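Putative hydroxymethylglutaryl-CoA synthase (Streptococcus mutans, PDB 3SQZ) probably catalyses the condensation of acetyl-CoA with acetoacetyl-CoA to form hydroxymethylglutaryl-CoA, using a thiolase fold, and binds coenzyme A. Local coordinates at residues A[48-53]-A[371-376]; A[75-80]-A[306-311]; A[210-215]-A[240-245]; A[214-219]-A[343-348]. All blocks are in the same frame, centred on the assembly; numbering follows the deposited sequence. Where two conformers were deposited one is given.

Interaction 1 of 4, residues A[48-53]-A[371-376]; sequences QYVLNM and KRRTPL
V50 lies in the middle of this parallel strand pairing and is held through both its N-H and its C=O. Its N-H donates to T374 O (2.9 Å), while its own O accepts from L376 N (2.9 Å). A third bond, T374 N to Q48 O, is the straightest of the three at 168°. The side chains alternate between the two faces of the sheet. On one face Y49 CD1 meets L376 CD2 obliquely at 3.7 Å, and L376 CD1 rests on Y49 CB. On the other, V50 divides its two branches: CG1 points to P375, while CG2, anti to the backbone N, sits 3.5 Å above one face of the R373 guanidinium, toward its rim. R373 folds over V50 through a bend at chi3 (-60°), and its far end is anchored outside the pair, NE by L370 O and NH1 by both S77 OG and Q307 O. Two waters stitch the ends; one of them donates to L376 O (2.7 Å) and accepts from N52 N. Farther out, Y49 OH bonds to Q403 N and T374 OG1 to Q403 OE1. Strand 49-52 is thus the centre of a small mixed three-stranded sheet, with 374-375 parallel on one flank and 75-78 antiparallel on the other, while helix 378-385 packs against L51 and L376.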
# COMPACT_ATOMS: atom_id res chain seq x y z
N GLN A 48 -10.88 10.14 4.66
CA GLN A 48 -10.99 11.44 5.31
C GLN A 48 -11.28 11.37 6.81
O GLN A 48 -11.49 12.39 7.44
CB GLN A 48 -12.07 12.28 4.62
CG GLN A 48 -11.89 12.41 3.12
CD GLN A 48 -10.58 13.05 2.72
OE1 GLN A 48 -9.88 12.56 1.82
NE2 GLN A 48 -10.24 14.15 3.35
N TYR A 49 -11.28 10.16 7.36
CA TYR A 49 -11.61 9.92 8.77
C TYR A 49 -10.49 9.13 9.44
O TYR A 49 -9.78 8.37 8.78
CB TYR A 49 -12.91 9.12 8.89
CG TYR A 49 -14.12 9.78 8.29
CD1 TYR A 49 -14.89 10.67 9.02
CD2 TYR A 49 -14.50 9.48 6.99
CE1 TYR A 49 -16.01 11.26 8.47
CE2 TYR A 49 -15.62 10.06 6.43
CZ TYR A 49 -16.38 10.95 7.17
OH TYR A 49 -17.50 11.51 6.59
N VAL A 50 -10.38 9.28 10.75
CA VAL A 50 -9.36 8.59 11.51
C VAL A 50 -9.94 8.05 12.81
O VAL A 50 -10.78 8.70 13.44
CB VAL A 50 -8.14 9.52 11.78
CG1 VAL A 50 -8.54 10.79 12.55
CG2 VAL A 50 -7.02 8.77 12.50
N LEU A 51 -9.50 6.85 13.18
CA LEU A 51 -9.79 6.26 14.48
C LEU A 51 -8.50 6.28 15.28
O LEU A 51 -7.50 5.66 14.91
CB LEU A 51 -10.30 4.83 14.32
CG LEU A 51 -10.53 4.06 15.62
CD1 LEU A 51 -11.64 4.69 16.46
CD2 LEU A 51 -10.84 2.61 15.32
N ASN A 52 -8.51 7.02 16.39
CA ASN A 52 -7.33 7.08 17.24
C ASN A 52 -7.26 5.83 18.11
O ASN A 52 -8.27 5.41 18.69
CB ASN A 52 -7.33 8.39 18.04
CG ASN A 52 -7.03 9.60 17.16
OD1 ASN A 52 -6.25 9.50 16.21
ND2 ASN A 52 -7.64 10.73 17.47
N MET A 53 -6.09 5.22 18.20
CA MET A 53 -5.95 3.94 18.89
C MET A 53 -6.30 4.03 20.37
O MET A 53 -6.83 3.09 20.95
CB MET A 53 -4.55 3.36 18.70
CG MET A 53 -4.28 2.95 17.26
SD MET A 53 -5.43 1.71 16.60
CE MET A 53 -4.61 0.20 17.10
N LYS A 371 -3.32 14.91 9.50
CA LYS A 371 -3.95 15.49 10.69
C LYS A 371 -5.31 16.11 10.38
O LYS A 371 -6.11 16.32 11.28
CB LYS A 371 -3.05 16.51 11.37
CG LYS A 371 -1.90 15.91 12.14
CD LYS A 371 -1.13 17.00 12.86
CE LYS A 371 -0.09 16.45 13.83
NZ LYS A 371 1.06 15.84 13.11
N ARG A 372 -5.57 16.42 9.11
CA ARG A 372 -6.86 16.96 8.71
C ARG A 372 -8.00 15.95 8.81
O ARG A 372 -9.16 16.35 8.82
CB ARG A 372 -6.81 17.53 7.29
CG ARG A 372 -5.78 18.60 7.09
CD ARG A 372 -5.72 19.03 5.64
NE ARG A 372 -4.70 20.04 5.44
CZ ARG A 372 -4.29 20.47 4.25
NH1 ARG A 372 -4.84 19.99 3.14
NH2 ARG A 372 -3.35 21.39 4.17
N ARG A 373 -7.69 14.66 8.86
CA ARG A 373 -8.75 13.66 8.93
C ARG A 373 -9.65 13.92 10.13
O ARG A 373 -9.20 14.36 11.20
CB ARG A 373 -8.16 12.25 9.04
CG ARG A 373 -7.53 11.74 7.75
CD ARG A 373 -6.79 10.42 7.96
NE ARG A 373 -5.73 10.60 8.95
CZ ARG A 373 -5.07 9.61 9.54
NH1 ARG A 373 -5.32 8.35 9.24
NH2 ARG A 373 -4.14 9.90 10.46
N THR A 374 -10.94 13.64 9.96
CA THR A 374 -11.92 13.82 11.01
C THR A 374 -11.89 12.64 11.97
O THR A 374 -12.12 11.51 11.56
CB THR A 374 -13.31 13.97 10.38
OG1 THR A 374 -13.36 15.20 9.65
CG2 THR A 374 -14.44 13.92 11.41
N PRO A 375 -11.62 12.90 13.26
CA PRO A 375 -11.61 11.78 14.21
C PRO A 375 -13.02 11.26 14.45
O PRO A 375 -13.96 12.03 14.54
CB PRO A 375 -11.03 12.40 15.49
CG PRO A 375 -10.30 13.62 15.02
CD PRO A 375 -11.12 14.14 13.88
N LEU A 376 -13.15 9.95 14.55
CA LEU A 376 -14.43 9.33 14.80
C LEU A 376 -14.49 8.75 16.20
O LEU A 376 -13.51 8.19 16.69
CB LEU A 376 -14.68 8.19 13.82
CG LEU A 376 -14.90 8.62 12.37
CD1 LEU A 376 -14.93 7.41 11.44
CD2 LEU A 376 -16.18 9.44 12.25
O HOH W 1 -11.93 15.59 7.47
O HOH W 2 -10.84 8.37 17.29

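Interaction 2 of 4, residues A[75-80]-A[306-311]; sequences ALSIAP and KQIGNI
The first torsion of S77 (-67°) sets OG anti to the carbonyl carbon, where it meets CG2 of I308 at 3.9 Å. L76, with CG likewise anti to its carbonyl carbon (chi1 -47°) and the chain extended beyond it, brings CD2 to G309 CA at 3.8 Å in one of its two conformers. The framework is backbone to backbone: A75 N donates to K306 O (3.1 Å), and S77 N reaches I308 O (2.9 Å). L76 CA, between them, adds a CH...O contact to I308 O. An edge strand of the small sheet therefore runs against the C-terminal end of helix 305-308, using carbonyls at the point where the helix stops. G309 takes the chain out of the helix with positive phi (89°), a backbone shape that calls for glycine, and leads to N310, predicted to bind hydroxymethylglutaryl-CoA. Beyond the pair, Q307 NE2 bonds to N74 OD1, and S77 OG to S46 OG. The chemistry implies that main-chain bonds carry this buried junction: the N-H groups of A75 and S77 are satisfied by carbonyls at the helix end, and the side chains add only light apolar touches.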
# COMPACT_ATOMS: atom_id res chain seq x y z
N ALA A 75 -2.89 5.60 15.13
CA ALA A 75 -4.19 5.90 14.55
C ALA A 75 -4.35 5.13 13.26
O ALA A 75 -3.36 4.70 12.65
CB ALA A 75 -4.32 7.40 14.30
N LEU A 76 -5.59 4.97 12.82
CA LEU A 76 -5.95 4.19 11.62
C LEU A 76 -6.87 5.01 10.74
O LEU A 76 -7.81 5.60 11.27
CB LEU A 76 -6.73 2.94 12.03
CG LEU A 76 -6.23 2.08 13.18
CD1 LEU A 76 -7.22 0.95 13.46
CD2 LEU A 76 -4.85 1.52 12.87
N SER A 77 -6.69 4.98 9.42
CA SER A 77 -7.66 5.58 8.52
C SER A 77 -8.91 4.73 8.43
O SER A 77 -8.83 3.51 8.30
CB SER A 77 -7.08 5.76 7.12
OG SER A 77 -6.04 6.72 7.14
N ILE A 78 -10.06 5.39 8.44
CA ILE A 78 -11.36 4.74 8.32
C ILE A 78 -12.05 5.28 7.08
O ILE A 78 -12.12 6.49 6.87
CB ILE A 78 -12.23 5.00 9.57
CG1 ILE A 78 -11.59 4.35 10.81
CG2 ILE A 78 -13.67 4.53 9.36
CD1 ILE A 78 -11.38 2.85 10.70
N ALA A 79 -12.56 4.36 6.25
CA ALA A 79 -13.24 4.73 5.01
C ALA A 79 -14.74 4.51 5.13
O ALA A 79 -15.18 3.47 5.59
CB ALA A 79 -12.70 3.90 3.86
N PRO A 80 -15.53 5.51 4.70
CA PRO A 80 -16.98 5.32 4.60
C PRO A 80 -17.30 4.49 3.36
O PRO A 80 -16.44 4.27 2.51
CB PRO A 80 -17.49 6.75 4.41
CG PRO A 80 -16.40 7.39 3.60
CD PRO A 80 -15.11 6.79 4.12
N LYS A 306 2.20 4.45 11.08
CA LYS A 306 1.78 4.67 12.46
C LYS A 306 0.49 5.48 12.56
O LYS A 306 -0.21 5.42 13.57
CB LYS A 306 2.86 5.38 13.26
CG LYS A 306 4.05 4.52 13.59
CD LYS A 306 5.00 5.23 14.53
CE LYS A 306 6.15 4.33 14.94
NZ LYS A 306 7.13 5.02 15.83
N GLN A 307 0.21 6.29 11.53
CA GLN A 307 -0.96 7.17 11.52
C GLN A 307 -2.11 6.65 10.66
O GLN A 307 -3.21 7.17 10.75
CB GLN A 307 -0.57 8.55 11.00
CG GLN A 307 0.58 9.22 11.72
CD GLN A 307 0.36 9.27 13.20
OE1 GLN A 307 -0.69 9.70 13.68
NE2 GLN A 307 1.35 8.81 13.95
N ILE A 308 -1.82 5.67 9.80
CA ILE A 308 -2.75 5.21 8.77
C ILE A 308 -3.24 3.78 8.99
O ILE A 308 -4.39 3.46 8.67
CB ILE A 308 -2.08 5.32 7.38
CG1 ILE A 308 -1.93 6.80 7.03
CG2 ILE A 308 -2.87 4.56 6.30
CD1 ILE A 308 -0.92 7.08 5.96
N GLY A 309 -2.39 2.93 9.54
CA GLY A 309 -2.74 1.53 9.70
C GLY A 309 -2.37 0.71 8.48
O GLY A 309 -1.53 1.10 7.67
N ASN A 310 -2.99 -0.46 8.37
CA ASN A 310 -2.72 -1.42 7.31
C ASN A 310 -3.45 -1.04 6.04
O ASN A 310 -4.66 -0.82 6.06
CB ASN A 310 -3.21 -2.78 7.82
CG ASN A 310 -2.79 -3.95 6.96
OD1 ASN A 310 -2.14 -3.79 5.93
ND2 ASN A 310 -3.17 -5.14 7.40
N ILE A 311 -2.72 -0.98 4.92
CA ILE A 311 -3.36 -0.75 3.62
C ILE A 311 -3.05 -1.88 2.65
O ILE A 311 -3.10 -1.71 1.43
CB ILE A 311 -3.06 0.66 3.03
CG1 ILE A 311 -1.59 0.82 2.61
CG2 ILE A 311 -3.49 1.74 4.04
CD1 ILE A 311 -1.35 2.07 1.78

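Interaction 3 of 4, residues A[210-215]-A[240-245]; sequences LAQTRD and LDMLKT
The guanidinium of R214 carries M242 CG over the centre of one face, 3.7 Å above the plane, and the carboxylate of D241 at its edge. The two flat groups are turned 51° against each other. This is a helix packed on a sheet in the thiolase fold: helix 232-254 packs obliquely against strand 203-213, the short segments running roughly antiparallel at 141° with their axes 9.5 Å apart. A single carboxylate oxygen carries the salt bridge. D241 OD2 takes R214 NH1 at 2.8 Å on its anti lone pair, tilted somewhat from the guanidinium plane, and receives a weak bond from NH2 at 3.0 Å. R214 starts out with CG anti to its backbone N (chi1 -173°) and then bends at chi3, which carries the guanidinium toward the helix. NH1 has a second partner one turn back, Q238 OE1, so the arginine is tied to two places on the same helix. M242 slides past the arginine in the opposite direction; in the conformer described, a bend at chi3 brings its methyl CE against the strand, 3.4 Å from Q212 O. The same methionine reaches A347 on the neighbouring strand 346-354 and Y341 on 335-342 beyond it, making it the buried part of a contact otherwise near the surface. Q212 extends its chain across T245, its amide end close to that hydroxyl. T245 in turn bonds back into its own helix: OG1 donates to D241 O at 2.8 Å, and T245 N reaches the same oxygen from the opposite face of the carbonyl plane.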
# COMPACT_ATOMS: atom_id res chain seq x y z
N LEU A 210 13.85 -11.91 -6.56
CA LEU A 210 13.63 -13.28 -6.16
C LEU A 210 12.33 -13.38 -5.39
O LEU A 210 12.13 -12.67 -4.40
CB LEU A 210 14.78 -13.79 -5.29
CG LEU A 210 14.66 -15.26 -4.87
CD1 LEU A 210 14.81 -16.18 -6.08
CD2 LEU A 210 15.68 -15.59 -3.80
N ALA A 211 11.45 -14.27 -5.85
CA ALA A 211 10.18 -14.54 -5.19
C ALA A 211 10.15 -15.96 -4.65
O ALA A 211 10.92 -16.82 -5.08
CB ALA A 211 9.01 -14.32 -6.14
N GLN A 212 9.23 -16.18 -3.72
CA GLN A 212 9.00 -17.50 -3.15
C GLN A 212 7.51 -17.67 -2.92
O GLN A 212 6.85 -16.74 -2.45
CB GLN A 212 9.76 -17.64 -1.82
CG GLN A 212 9.71 -19.05 -1.27
CD GLN A 212 10.46 -19.22 0.05
OE1 GLN A 212 11.17 -18.31 0.52
NE2 GLN A 212 10.28 -20.37 0.66
N THR A 213 6.98 -18.85 -3.24
CA THR A 213 5.60 -19.20 -2.98
C THR A 213 5.55 -20.38 -2.01
O THR A 213 6.31 -21.33 -2.17
CB THR A 213 4.88 -19.62 -4.28
OG1 THR A 213 4.84 -18.53 -5.20
CG2 THR A 213 3.45 -20.09 -4.01
N ARG A 214 4.64 -20.31 -1.05
CA ARG A 214 4.42 -21.38 -0.08
C ARG A 214 2.94 -21.44 0.27
O ARG A 214 2.38 -20.44 0.73
CB ARG A 214 5.23 -21.10 1.19
CG ARG A 214 5.25 -22.18 2.24
CD ARG A 214 6.01 -21.70 3.47
NE ARG A 214 7.40 -21.39 3.16
CZ ARG A 214 8.26 -20.88 4.04
NH1 ARG A 214 7.88 -20.61 5.28
NH2 ARG A 214 9.51 -20.63 3.67
N ASP A 215 2.31 -22.60 0.10
CA ASP A 215 0.87 -22.76 0.27
C ASP A 215 0.52 -22.92 1.74
O ASP A 215 0.71 -23.98 2.33
CB ASP A 215 0.44 -23.97 -0.57
CG ASP A 215 -1.03 -24.31 -0.44
OD1 ASP A 215 -1.82 -23.53 0.13
OD2 ASP A 215 -1.40 -25.40 -0.93
N LEU A 240 8.17 -13.89 8.81
CA LEU A 240 9.59 -13.88 9.18
C LEU A 240 10.40 -15.00 8.53
O LEU A 240 11.55 -14.79 8.15
CB LEU A 240 9.76 -13.88 10.70
CG LEU A 240 9.22 -12.63 11.39
CD1 LEU A 240 9.23 -12.81 12.90
CD2 LEU A 240 10.03 -11.40 11.00
N ASP A 241 9.81 -16.18 8.38
CA ASP A 241 10.53 -17.28 7.75
C ASP A 241 10.69 -17.08 6.24
O ASP A 241 11.74 -17.39 5.67
CB ASP A 241 9.87 -18.63 8.02
CG ASP A 241 10.73 -19.78 7.54
OD1 ASP A 241 11.82 -19.98 8.13
OD2 ASP A 241 10.33 -20.47 6.58
N MET A 242 9.66 -16.56 5.58
CA MET A 242 9.78 -16.26 4.17
C MET A 242 10.75 -15.11 3.94
O MET A 242 11.49 -15.11 2.96
CB MET A 242 8.42 -16.00 3.55
CG MET A 242 7.56 -17.25 3.56
SD MET A 242 6.10 -17.14 2.53
CE MET A 242 6.81 -17.20 0.88
N LEU A 243 10.78 -14.15 4.86
CA LEU A 243 11.78 -13.10 4.78
C LEU A 243 13.19 -13.68 4.90
O LEU A 243 14.06 -13.44 4.05
CB LEU A 243 11.55 -12.07 5.88
CG LEU A 243 12.63 -11.00 6.06
CD1 LEU A 243 12.80 -10.11 4.84
CD2 LEU A 243 12.30 -10.16 7.28
N LYS A 244 13.42 -14.47 5.94
CA LYS A 244 14.74 -15.05 6.18
C LYS A 244 15.22 -15.89 5.00
O LYS A 244 16.35 -15.73 4.53
CB LYS A 244 14.72 -15.92 7.44
CG LYS A 244 16.02 -16.68 7.69
CD LYS A 244 15.90 -17.58 8.91
CE LYS A 244 17.20 -18.35 9.16
NZ LYS A 244 17.18 -19.09 10.45
N THR A 245 14.37 -16.79 4.52
CA THR A 245 14.77 -17.73 3.47
C THR A 245 14.91 -17.05 2.11
O THR A 245 15.80 -17.39 1.33
CB THR A 245 13.82 -18.95 3.38
OG1 THR A 245 12.47 -18.51 3.16
CG2 THR A 245 13.88 -19.78 4.66

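Interaction 4 of 4, residues A[214-219]-A[343-348]; sequences RDIMDF and SGAVAE. With COA (coenzyme A), chain D.
D218 takes hold of the turn at S343 and G344 with its whole carboxylate. Its CB leads to CG in the position between the backbone N and the carbonyl carbon (chi1 58°), and CG comes within 3.6 Å of S343 CB. From there the two oxygens part: OD1 accepts from S343 OG, in the serine conformer described, at 2.8 Å, met from above the carboxylate plane, while OD2 accepts from G344 N at 2.9 Å on its syn lone pair. OD1 also bonds to S235 OG, a coenzyme A-binding residue, and to Y341 OH. The backbone carries the rest. R214 and A345 exchange N-H...O bonds in both directions, and I216 N donates to G344 O (3.0 Å, 171°). The peptide between G344 and A345 is cis, and A345 CB meets I216 CD1 at 3.7 Å. In that same conformer F219 rests CB on S343 OG; its CD1 lies 3.4 Å from O5P of coenzyme A. S343 N bonds to the oxidised cysteine at position 145. R214 and A345 thus extend the pairing of strands 203-213 and 346-354 by one step before the loop turns away, with helix 232-254 against I216 and A345 and strand 335-342 leading into S343.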
# COMPACT_ATOMS: atom_id res chain seq x y z
N ARG A 214 4.64 -20.31 -1.05
CA ARG A 214 4.42 -21.38 -0.08
C ARG A 214 2.94 -21.44 0.27
O ARG A 214 2.38 -20.44 0.73
CB ARG A 214 5.23 -21.10 1.19
CG ARG A 214 5.25 -22.18 2.24
CD ARG A 214 6.01 -21.70 3.47
NE ARG A 214 7.40 -21.39 3.16
CZ ARG A 214 8.26 -20.88 4.04
NH1 ARG A 214 7.88 -20.61 5.28
NH2 ARG A 214 9.51 -20.63 3.67
N ASP A 215 2.31 -22.60 0.10
CA ASP A 215 0.87 -22.76 0.27
C ASP A 215 0.52 -22.92 1.74
O ASP A 215 0.71 -23.98 2.33
CB ASP A 215 0.44 -23.97 -0.57
CG ASP A 215 -1.03 -24.31 -0.44
OD1 ASP A 215 -1.82 -23.53 0.13
OD2 ASP A 215 -1.40 -25.40 -0.93
N ILE A 216 0.03 -21.84 2.34
CA ILE A 216 -0.32 -21.79 3.76
C ILE A 216 -1.63 -21.03 3.95
O ILE A 216 -2.11 -20.37 3.03
CB ILE A 216 0.81 -21.15 4.61
CG1 ILE A 216 1.05 -19.68 4.21
CG2 ILE A 216 2.09 -21.98 4.52
CD1 ILE A 216 1.94 -18.93 5.18
N MET A 217 -2.19 -21.12 5.15
CA MET A 217 -3.42 -20.39 5.46
C MET A 217 -3.24 -19.52 6.70
O MET A 217 -3.88 -19.72 7.73
CB MET A 217 -4.62 -21.34 5.56
CG MET A 217 -4.95 -22.00 4.22
SD MET A 217 -5.42 -20.78 2.95
CE MET A 217 -7.21 -20.85 3.08
N ASP A 218 -2.33 -18.54 6.59
CA ASP A 218 -2.12 -17.58 7.67
C ASP A 218 -3.20 -16.49 7.70
O ASP A 218 -3.57 -16.01 8.77
CB ASP A 218 -0.72 -16.96 7.59
CG ASP A 218 -0.43 -16.26 6.26
OD1 ASP A 218 0.21 -15.18 6.31
OD2 ASP A 218 -0.81 -16.77 5.18
N PHE A 219 -3.67 -16.09 6.52
CA PHE A 219 -4.67 -15.04 6.36
C PHE A 219 -5.29 -15.31 5.00
O PHE A 219 -4.58 -15.60 4.04
CB PHE A 219 -3.97 -13.67 6.40
CG PHE A 219 -4.80 -12.47 5.94
CD1 PHE A 219 -5.10 -11.44 6.82
CD2 PHE A 219 -5.19 -12.34 4.61
CE1 PHE A 219 -5.80 -10.32 6.39
CE2 PHE A 219 -5.90 -11.24 4.19
CZ PHE A 219 -6.20 -10.22 5.08
N SER A 343 0.06 -12.81 2.30
CA SER A 343 -0.40 -14.03 2.93
C SER A 343 -0.83 -15.08 1.92
O SER A 343 -1.23 -14.77 0.80
CB SER A 343 -1.54 -13.72 3.90
OG SER A 343 -1.06 -13.03 5.03
N GLY A 344 -0.74 -16.34 2.33
CA GLY A 344 -1.21 -17.41 1.49
C GLY A 344 -0.23 -18.41 0.87
O GLY A 344 -0.68 -19.52 0.62
N ALA A 345 1.04 -18.10 0.59
CA ALA A 345 1.77 -16.85 0.79
C ALA A 345 2.80 -16.73 -0.33
O ALA A 345 3.30 -17.74 -0.85
CB ALA A 345 2.49 -16.86 2.15
N VAL A 346 3.13 -15.49 -0.68
CA VAL A 346 4.13 -15.19 -1.68
C VAL A 346 4.98 -14.04 -1.15
O VAL A 346 4.44 -13.09 -0.58
CB VAL A 346 3.48 -14.77 -3.03
CG1 VAL A 346 4.54 -14.40 -4.07
CG2 VAL A 346 2.58 -15.89 -3.55
N ALA A 347 6.29 -14.14 -1.33
CA ALA A 347 7.20 -13.07 -0.93
C ALA A 347 8.13 -12.74 -2.08
O ALA A 347 8.38 -13.59 -2.94
CB ALA A 347 8.00 -13.47 0.29
N GLU A 348 8.67 -11.53 -2.09
CA GLU A 348 9.62 -11.17 -3.13
C GLU A 348 10.54 -10.08 -2.62
O GLU A 348 10.09 -9.15 -1.95
CB GLU A 348 8.92 -10.75 -4.42
CG GLU A 348 9.87 -10.40 -5.56
CD GLU A 348 9.20 -10.28 -6.92
OE1 GLU A 348 8.10 -10.84 -7.14
OE2 GLU A 348 9.79 -9.59 -7.78
N1A COA D . 2.34 -3.01 26.56
C2A COA D . 3.16 -3.21 25.50
N3A COA D . 2.89 -4.24 24.61
C4A COA D . 1.81 -5.03 24.80
C5A COA D . 0.96 -4.83 25.89
C6A COA D . 1.21 -3.84 26.76
N6A COA D . 0.35 -3.61 27.88
N7A COA D . -0.04 -5.77 25.84
C8A COA D . 0.16 -6.54 24.77
N9A COA D . 1.34 -6.07 24.14
C1B COA D . 1.86 -6.53 22.85
C2B COA D . 2.80 -7.74 22.65
O2B COA D . 3.59 -8.38 23.55
C3B COA D . 3.03 -7.68 21.15
O3B COA D . 4.23 -7.46 20.52
P3B COA D . 5.31 -8.56 20.41
O7A COA D . 4.89 -9.59 19.30
O8A COA D . 6.60 -7.78 19.98
O9A COA D . 5.50 -9.24 21.74
C4B COA D . 1.72 -7.17 20.67
O4B COA D . 1.52 -6.03 21.53
C5B COA D . 0.63 -8.00 20.08
O5B COA D . 0.15 -8.76 21.15
P1A COA D . -1.01 -9.81 20.92
O1A COA D . -0.59 -10.84 19.80
O2A COA D . -1.32 -10.52 22.23
O3A COA D . -2.26 -8.96 20.42
P2A COA D . -3.51 -9.57 19.67
O4A COA D . -3.84 -11.02 20.18
O5A COA D . -4.71 -8.67 19.88
O6A COA D . -3.19 -9.65 18.10
CBP COA D . -2.21 -8.99 15.98
CCP COA D . -2.30 -8.77 17.47
CDP COA D . -1.68 -10.37 15.73
CEP COA D . -1.28 -7.99 15.35
CAP COA D . -3.59 -8.84 15.41
OAP COA D . -4.00 -7.53 15.39
C9P COA D . -3.75 -9.49 14.05
O9P COA D . -3.83 -10.70 13.89
N8P COA D . -3.84 -8.55 12.91
C7P COA D . -3.82 -9.02 11.54
C6P COA D . -2.46 -9.52 11.09
C5P COA D . -2.42 -9.88 9.60
O5P COA D . -3.22 -9.41 8.82
N4P COA D . -1.35 -10.72 9.12
C3P COA D . -1.23 -10.99 7.69
C2P COA D . -0.05 -10.37 6.98
S1P COA D . 1.51 -10.53 7.79
O HOH W 3 -4.27 -14.57 1.47

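Overall arrangement
Interactions 1 and 2 meet at strands 49-52 and 75-78 of the small sheet, and R373 of the first reaches into the second. Interactions 3 and 4 share R214 and belong to the large sheet, through neighbouring strands 203-213 and 346-354. The centres of interactions 1 and 3 are about 35 Å from each other, on opposite sides of the chain's centre, whereas interactions 2 and 4 approach to about 6 Å at their nearest atoms without touching. Interaction 2 is the buried one and rests on main-chain bonds; interaction 1, partly buried, adds apolar packing to them. Interaction 3, nearer the surface, relies on a salt bridge, whereas interaction 4 combines backbone pairing with a carboxylate grip beside coenzyme A.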